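Local coordinates for protein transcriptional regulator (TetR/AcrR family) (Bacillus halodurans, PDB 5GP9) that probably represses fatty acid degradation genes by binding operator DNA as a dimer and leaving it when a long-chain fatty acyl effector occupies its ligand pocket, at residues 23-28 / 108-113; 71-76 / 83-88. All blocks are in the same frame, centred on the assembly; numbering follows the deposited sequence.

Contact 1: 23-28 / 108-113; sequences GYHQAQ and LRQSNT. With PLM (palmitic acid), chain E.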
loop_
_atom_site.group_PDB
_atom_site.type_symbol
_atom_site.label_atom_id
_atom_site.label_comp_id
_atom_site.label_asym_id
_atom_site.label_seq_id
_atom_site.Cartn_x
_atom_site.Cartn_y
_atom_site.Cartn_z
ATOM N N GLY A 23 -5.248 12.956 13.699
ATOM C CA GLY A 23 -5.413 12.696 12.305
ATOM C C GLY A 23 -5.134 13.929 11.593
ATOM O O GLY A 23 -5.208 15.024 12.185
ATOM N N TYR A 24 -4.811 13.795 10.309
ATOM C CA TYR A 24 -4.253 14.875 9.518
ATOM C C TYR A 24 -5.214 16.021 9.298
ATOM O O TYR A 24 -4.810 17.205 9.315
ATOM C CB TYR A 24 -3.759 14.412 8.160
ATOM C CG TYR A 24 -3.244 15.522 7.207
ATOM C CD1 TYR A 24 -2.061 16.172 7.429
ATOM C CD2 TYR A 24 -3.953 15.872 6.057
ATOM C CE1 TYR A 24 -1.595 17.136 6.578
ATOM C CE2 TYR A 24 -3.482 16.842 5.189
ATOM C CZ TYR A 24 -2.321 17.476 5.464
ATOM O OH TYR A 24 -1.853 18.442 4.640
ATOM N N HIS A 25 -6.457 15.668 9.018
ATOM C CA HIS A 25 -7.456 16.674 8.727
ATOM C C HIS A 25 -7.710 17.609 9.912
ATOM O O HIS A 25 -7.754 18.804 9.742
ATOM C CB HIS A 25 -8.771 16.016 8.286
ATOM C CG HIS A 25 -8.641 15.177 7.047
ATOM N ND1 HIS A 25 -9.126 13.885 6.968
ATOM C CD2 HIS A 25 -8.064 15.436 5.849
ATOM C CE1 HIS A 25 -8.877 13.392 5.768
ATOM N NE2 HIS A 25 -8.225 14.307 5.074
ATOM N N GLN A 26 -7.939 17.049 11.084
ATOM C CA GLN A 26 -8.081 17.815 12.299
ATOM C C GLN A 26 -6.781 18.460 12.849
ATOM O O GLN A 26 -6.852 19.332 13.709
ATOM C CB GLN A 26 -8.658 16.927 13.394
ATOM C CG GLN A 26 -10.128 16.634 13.235
ATOM C CD GLN A 26 -10.674 15.818 14.385
ATOM O OE1 GLN A 26 -9.969 15.511 15.359
ATOM N NE2 GLN A 26 -11.945 15.468 14.286
ATOM N N ALA A 27 -5.605 18.024 12.416
ATOM C CA ALA A 27 -4.358 18.665 12.849
ATOM C C ALA A 27 -4.397 20.103 12.320
ATOM O O ALA A 27 -4.815 20.322 11.205
ATOM C CB ALA A 27 -3.144 17.923 12.306
ATOM N N GLN A 28 -4.049 21.078 13.151
ATOM C CA GLN A 28 -3.968 22.468 12.758
ATOM C C GLN A 28 -2.695 23.052 13.277
ATOM O O GLN A 28 -2.205 22.635 14.305
ATOM C CB GLN A 28 -5.137 23.246 13.357
ATOM C CG GLN A 28 -6.339 23.346 12.415
ATOM C CD GLN A 28 -7.613 23.107 13.147
ATOM O OE1 GLN A 28 -7.738 23.474 14.317
ATOM N NE2 GLN A 28 -8.551 22.432 12.496
ATOM N N LEU A 108 -0.443 9.756 5.784
ATOM C CA LEU A 108 0.223 10.244 4.602
ATOM C C LEU A 108 -0.383 9.560 3.383
ATOM O O LEU A 108 0.149 9.590 2.288
ATOM C CB LEU A 108 1.693 9.895 4.819
ATOM C CG LEU A 108 2.828 10.458 4.085
ATOM C CD1 LEU A 108 2.917 11.961 4.296
ATOM C CD2 LEU A 108 4.145 9.826 4.501
ATOM N N ARG A 109 -1.468 8.834 3.571
ATOM C CA ARG A 109 -2.149 8.182 2.474
ATOM C C ARG A 109 -3.364 9.104 2.141
ATOM O O ARG A 109 -4.438 8.975 2.697
ATOM C CB ARG A 109 -2.597 6.733 2.855
ATOM C CG ARG A 109 -1.447 5.782 3.331
ATOM C CD ARG A 109 -0.226 5.634 2.421
ATOM N NE ARG A 109 0.939 5.098 3.135
ATOM C CZ ARG A 109 1.603 3.965 2.867
ATOM N NH1 ARG A 109 2.582 3.650 3.649
ATOM N NH2 ARG A 109 1.366 3.172 1.808
ATOM N N GLN A 110 -3.170 10.046 1.240
ATOM C CA GLN A 110 -4.243 11.007 0.969
ATOM C C GLN A 110 -4.520 11.095 -0.540
ATOM O O GLN A 110 -3.632 10.875 -1.365
ATOM C CB GLN A 110 -3.893 12.351 1.594
ATOM C CG GLN A 110 -5.105 13.018 2.195
ATOM C CD GLN A 110 -4.888 14.479 2.470
ATOM O OE1 GLN A 110 -3.803 15.000 2.252
ATOM N NE2 GLN A 110 -5.926 15.156 2.957
ATOM N N SER A 111 -5.765 11.392 -0.887
ATOM C CA SER A 111 -6.187 11.442 -2.287
ATOM C C SER A 111 -5.892 12.828 -2.950
ATOM O O SER A 111 -6.138 13.022 -4.167
ATOM C CB SER A 111 -7.663 11.028 -2.388
ATOM O OG SER A 111 -8.398 11.473 -1.257
ATOM N N ASN A 112 -5.359 13.773 -2.165
ATOM C CA ASN A 112 -4.845 15.019 -2.712
ATOM C C ASN A 112 -3.800 14.691 -3.780
ATOM O O ASN A 112 -2.694 14.279 -3.465
ATOM C CB ASN A 112 -4.259 15.889 -1.584
ATOM C CG ASN A 112 -3.713 17.215 -2.091
ATOM O OD1 ASN A 112 -3.156 17.310 -3.206
ATOM N ND2 ASN A 112 -3.859 18.252 -1.271
ATOM N N THR A 113 -4.157 14.870 -5.047
ATOM C CA THR A 113 -3.286 14.458 -6.153
ATOM C C THR A 113 -1.866 15.057 -6.103
ATOM O O THR A 113 -0.876 14.387 -6.453
ATOM C CB THR A 113 -3.923 14.759 -7.534
ATOM O OG1 THR A 113 -3.042 14.295 -8.566
ATOM C CG2 THR A 113 -4.210 16.274 -7.744
HETATM C C1 PLM E . 2.392 3.256 -2.489
HETATM O O1 PLM E . 2.866 2.224 -1.970
HETATM O O2 PLM E . 1.530 3.146 -3.361
HETATM C C2 PLM E . 2.849 4.659 -2.081
HETATM C C3 PLM E . 2.517 4.957 -0.601
HETATM C C4 PLM E . 2.700 6.418 -0.123
HETATM C C5 PLM E . 3.830 6.819 0.874
HETATM C C6 PLM E . 4.506 5.674 1.626
HETATM C C7 PLM E . 5.328 6.068 2.842
HETATM C C8 PLM E . 5.765 4.816 3.529
HETATM C C9 PLM E . 7.228 4.518 3.461
HETATM C CA PLM E . 7.714 4.229 4.820
HETATM C CB PLM E . 9.131 3.717 4.658
HETATM C CC PLM E . 9.698 3.465 6.042
HETATM C CD PLM E . 9.521 4.743 6.868
HETATM C CE PLM E . 10.713 5.265 7.627
HETATM C CF PLM E . 10.531 6.781 7.702
HETATM C CG PLM E . 11.590 7.318 8.601
#
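The seam between the DNA-binding and ligand-binding parts of this TetR-family regulator passes here, where Tyr24 and His25, at the end of helix 8-26, meet Gln110 in the loop between helices 98-107 and 113-139. The amide NE2 of Gln110 gives a hydrogen bond to NE2 of His25, 3.2 Å long and bent, with 135° at the hydrogen. The donor sits near the imidazole edge, though tilted somewhat from the ring plane, and the two side chains arrive from opposite directions. Extended beyond CG, Gln110 carries its amide across Tyr24 at about a right angle, amide and phenol planes 79° apart. Its OE1 approaches the Tyr24 ring obliquely, 3.5 Å from CE2, and is buried with no hydrogen-bonding partner in the model. Tyr24 turns its ring to the loop with CG anti to the backbone N (chi1 176°); Lys50 adds a cation-pi contact to the same ring, and Glu107 OE1 accepts a hydrogen bond from the backbone N of Tyr24. In TetR-family repressors, shifts on ligand binding are generally relayed to the helix-turn-helix; this loop, between ligand and DNA-binding part, is placed to take part in such a relay. Arg109, the residue before Gln110, lays one guanidinium face along the bound palmitic acid: NH2 is 3.2 Å from C3 and NH1 3.4 Å from C6. NH2 also forms a salt bridge with Asp161, and NE bonds to Thr104 O, which tie the guanidinium down beside the ligand. Ser111 of the second subunit packs on His25.

Contact 2: 71-76 / 83-88; sequences SQMNEA and LKILVN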
loop_
_atom_site.group_PDB
_atom_site.type_symbol
_atom_site.label_atom_id
_atom_site.label_comp_id
_atom_site.label_asym_id
_atom_site.label_seq_id
_atom_site.Cartn_x
_atom_site.Cartn_y
_atom_site.Cartn_z
ATOM N N SER A 71 24.715 2.934 4.808
ATOM C CA SER A 71 25.994 2.776 5.507
ATOM C C SER A 71 26.054 1.476 6.312
ATOM O O SER A 71 27.141 0.895 6.476
ATOM C CB SER A 71 26.338 4.009 6.352
ATOM O OG SER A 71 25.622 4.030 7.555
ATOM N N GLN A 72 24.927 0.996 6.825
ATOM C CA GLN A 72 24.946 -0.304 7.490
ATOM C C GLN A 72 25.189 -1.413 6.513
ATOM O O GLN A 72 25.850 -2.380 6.857
ATOM C CB GLN A 72 23.666 -0.585 8.211
ATOM C CG GLN A 72 23.464 0.296 9.368
ATOM C CD GLN A 72 22.276 -0.161 10.102
ATOM O OE1 GLN A 72 21.841 -1.319 9.945
ATOM N NE2 GLN A 72 21.721 0.709 10.911
ATOM N N MET A 73 24.602 -1.255 5.316
ATOM C CA MET A 73 24.762 -2.170 4.198
ATOM C C MET A 73 26.197 -2.163 3.712
ATOM O O MET A 73 26.726 -3.205 3.386
ATOM C CB MET A 73 23.861 -1.738 3.026
ATOM C CG MET A 73 22.425 -2.164 3.199
ATOM S SD MET A 73 21.474 -2.304 1.650
ATOM C CE MET A 73 21.778 -0.791 0.881
ATOM N N ASN A 74 26.807 -0.979 3.654
ATOM C CA ASN A 74 28.202 -0.808 3.153
ATOM C C ASN A 74 29.228 -1.531 4.012
ATOM O O ASN A 74 30.267 -1.956 3.514
ATOM C CB ASN A 74 28.568 0.685 3.000
ATOM C CG ASN A 74 27.912 1.328 1.784
ATOM O OD1 ASN A 74 27.059 0.730 1.117
ATOM N ND2 ASN A 74 28.290 2.559 1.503
ATOM N N GLU A 75 28.904 -1.692 5.286
ATOM C CA GLU A 75 29.710 -2.499 6.163
ATOM C C GLU A 75 29.538 -4.011 5.979
ATOM O O GLU A 75 30.371 -4.768 6.463
ATOM C CB GLU A 75 29.502 -2.056 7.617
ATOM C CG GLU A 75 30.233 -0.741 7.914
ATOM C CD GLU A 75 29.664 0.039 9.087
ATOM O OE1 GLU A 75 29.026 -0.583 9.976
ATOM O OE2 GLU A 75 29.863 1.285 9.115
ATOM N N ALA A 76 28.499 -4.480 5.281
ATOM C CA ALA A 76 28.307 -5.938 5.101
ATOM C C ALA A 76 29.116 -6.476 3.904
ATOM O O ALA A 76 29.633 -5.701 3.118
ATOM C CB ALA A 76 26.839 -6.251 4.891
ATOM N N LEU A 83 19.995 -7.381 2.287
ATOM C CA LEU A 83 18.520 -7.388 2.260
ATOM C C LEU A 83 18.026 -7.521 3.723
ATOM O O LEU A 83 17.044 -6.854 4.115
ATOM C CB LEU A 83 17.933 -8.509 1.361
ATOM C CG LEU A 83 16.376 -8.565 1.234
ATOM C CD1 LEU A 83 15.859 -7.255 0.676
ATOM C CD2 LEU A 83 15.953 -9.689 0.304
ATOM N N LYS A 84 18.690 -8.338 4.561
ATOM C CA LYS A 84 18.246 -8.505 5.886
ATOM C C LYS A 84 18.410 -7.209 6.660
ATOM O O LYS A 84 17.503 -6.887 7.379
ATOM C CB LYS A 84 18.940 -9.678 6.613
ATOM C CG LYS A 84 18.363 -9.934 8.000
ATOM C CD LYS A 84 19.010 -11.114 8.743
ATOM C CE LYS A 84 18.639 -12.480 8.165
ATOM N NZ LYS A 84 17.200 -12.823 8.328
ATOM N N ILE A 85 19.506 -6.450 6.413
ATOM C CA ILE A 85 19.745 -5.131 6.962
ATOM C C ILE A 85 18.662 -4.115 6.598
ATOM O O ILE A 85 18.165 -3.371 7.455
ATOM C CB ILE A 85 21.125 -4.576 6.513
ATOM C CG1 ILE A 85 22.214 -5.300 7.342
ATOM C CG2 ILE A 85 21.251 -3.064 6.715
ATOM C CD1 ILE A 85 23.647 -5.009 6.903
ATOM N N LEU A 86 18.224 -4.209 5.360
ATOM C CA LEU A 86 17.168 -3.304 4.862
ATOM C C LEU A 86 15.837 -3.641 5.537
ATOM O O LEU A 86 15.187 -2.722 6.045
ATOM C CB LEU A 86 17.060 -3.359 3.329
ATOM C CG LEU A 86 16.058 -2.377 2.696
ATOM C CD1 LEU A 86 16.589 -1.756 1.395
ATOM C CD2 LEU A 86 14.794 -3.173 2.477
ATOM N N VAL A 87 15.442 -4.903 5.587
ATOM C CA VAL A 87 14.186 -5.294 6.265
ATOM C C VAL A 87 14.201 -4.902 7.752
ATOM O O VAL A 87 13.269 -4.342 8.293
ATOM C CB VAL A 87 13.925 -6.788 6.061
ATOM C CG1 VAL A 87 12.731 -7.266 6.810
ATOM C CG2 VAL A 87 13.762 -7.057 4.531
ATOM N N ASN A 88 15.311 -5.233 8.393
ATOM C CA ASN A 88 15.489 -4.938 9.781
ATOM C C ASN A 88 15.445 -3.458 10.096
ATOM O O ASN A 88 14.701 -3.077 10.984
ATOM C CB ASN A 88 16.760 -5.626 10.272
ATOM C CG ASN A 88 16.972 -5.409 11.735
ATOM O OD1 ASN A 88 16.152 -5.864 12.570
ATOM N ND2 ASN A 88 18.007 -4.625 12.071
#
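Ile85 sets its CG2 anti to the backbone N and its CG1 anti to the carbonyl carbon (chi1 -76°), and with chi2 at 172° the CD1 methyl extends from helix 79-95 to the end of helix 50-74. There CD1 lies 3.4 Å from the backbone O of Gln72 and 4.0 Å from CB of Ala76, so one methyl meets both the last part of the helix and the segment leading out of it. The CG2 branch serves the other side chains: it touches CG of Met73 at 3.8 Å and, at a like distance, CB of Gln72. The straight Gln72 chain runs obliquely past the isoleucine, with OE1 3.7 Å from CG2. No hydrogen bond joins the two segments; Ile85 packs its two branches against the end of helix 50-74, at the foot of a helical hairpin closed by a short turn. The closest CA atoms across the pair are those of Met73 and Ile85, 6.4 Å apart. Beyond the pair, Met73 also rests on Leu129 of helix 113-139, and Leu86, one residue after Ile85, packs on Tyr126 and Leu130 of that helix and on Leu160 of helix 149-169. Leu83 meets His184 and Leu188 of helix 180-189 in the same chain, and Leu191 of the second subunit.

From the N terminus, helix 8-26 ends in segment 23-28, the first half of contact 1, whose last residue begins the predicted helix-turn-helix. The chain then runs through the long helix 50-74, whose end and the turn after it give segment 71-76; seven residues later segment 83-88 closes the short loop of contact 2. Helices 79-95 and 98-107 return the chain to segment 108-113, which closes contact 1, so contact 2 is nested inside the larger loop. The contacts lie on opposite sides of the chain's centre, their centres about 32 Å apart. One joins the DNA-binding part to the effector domain; the other holds neighbouring helices together within that domain.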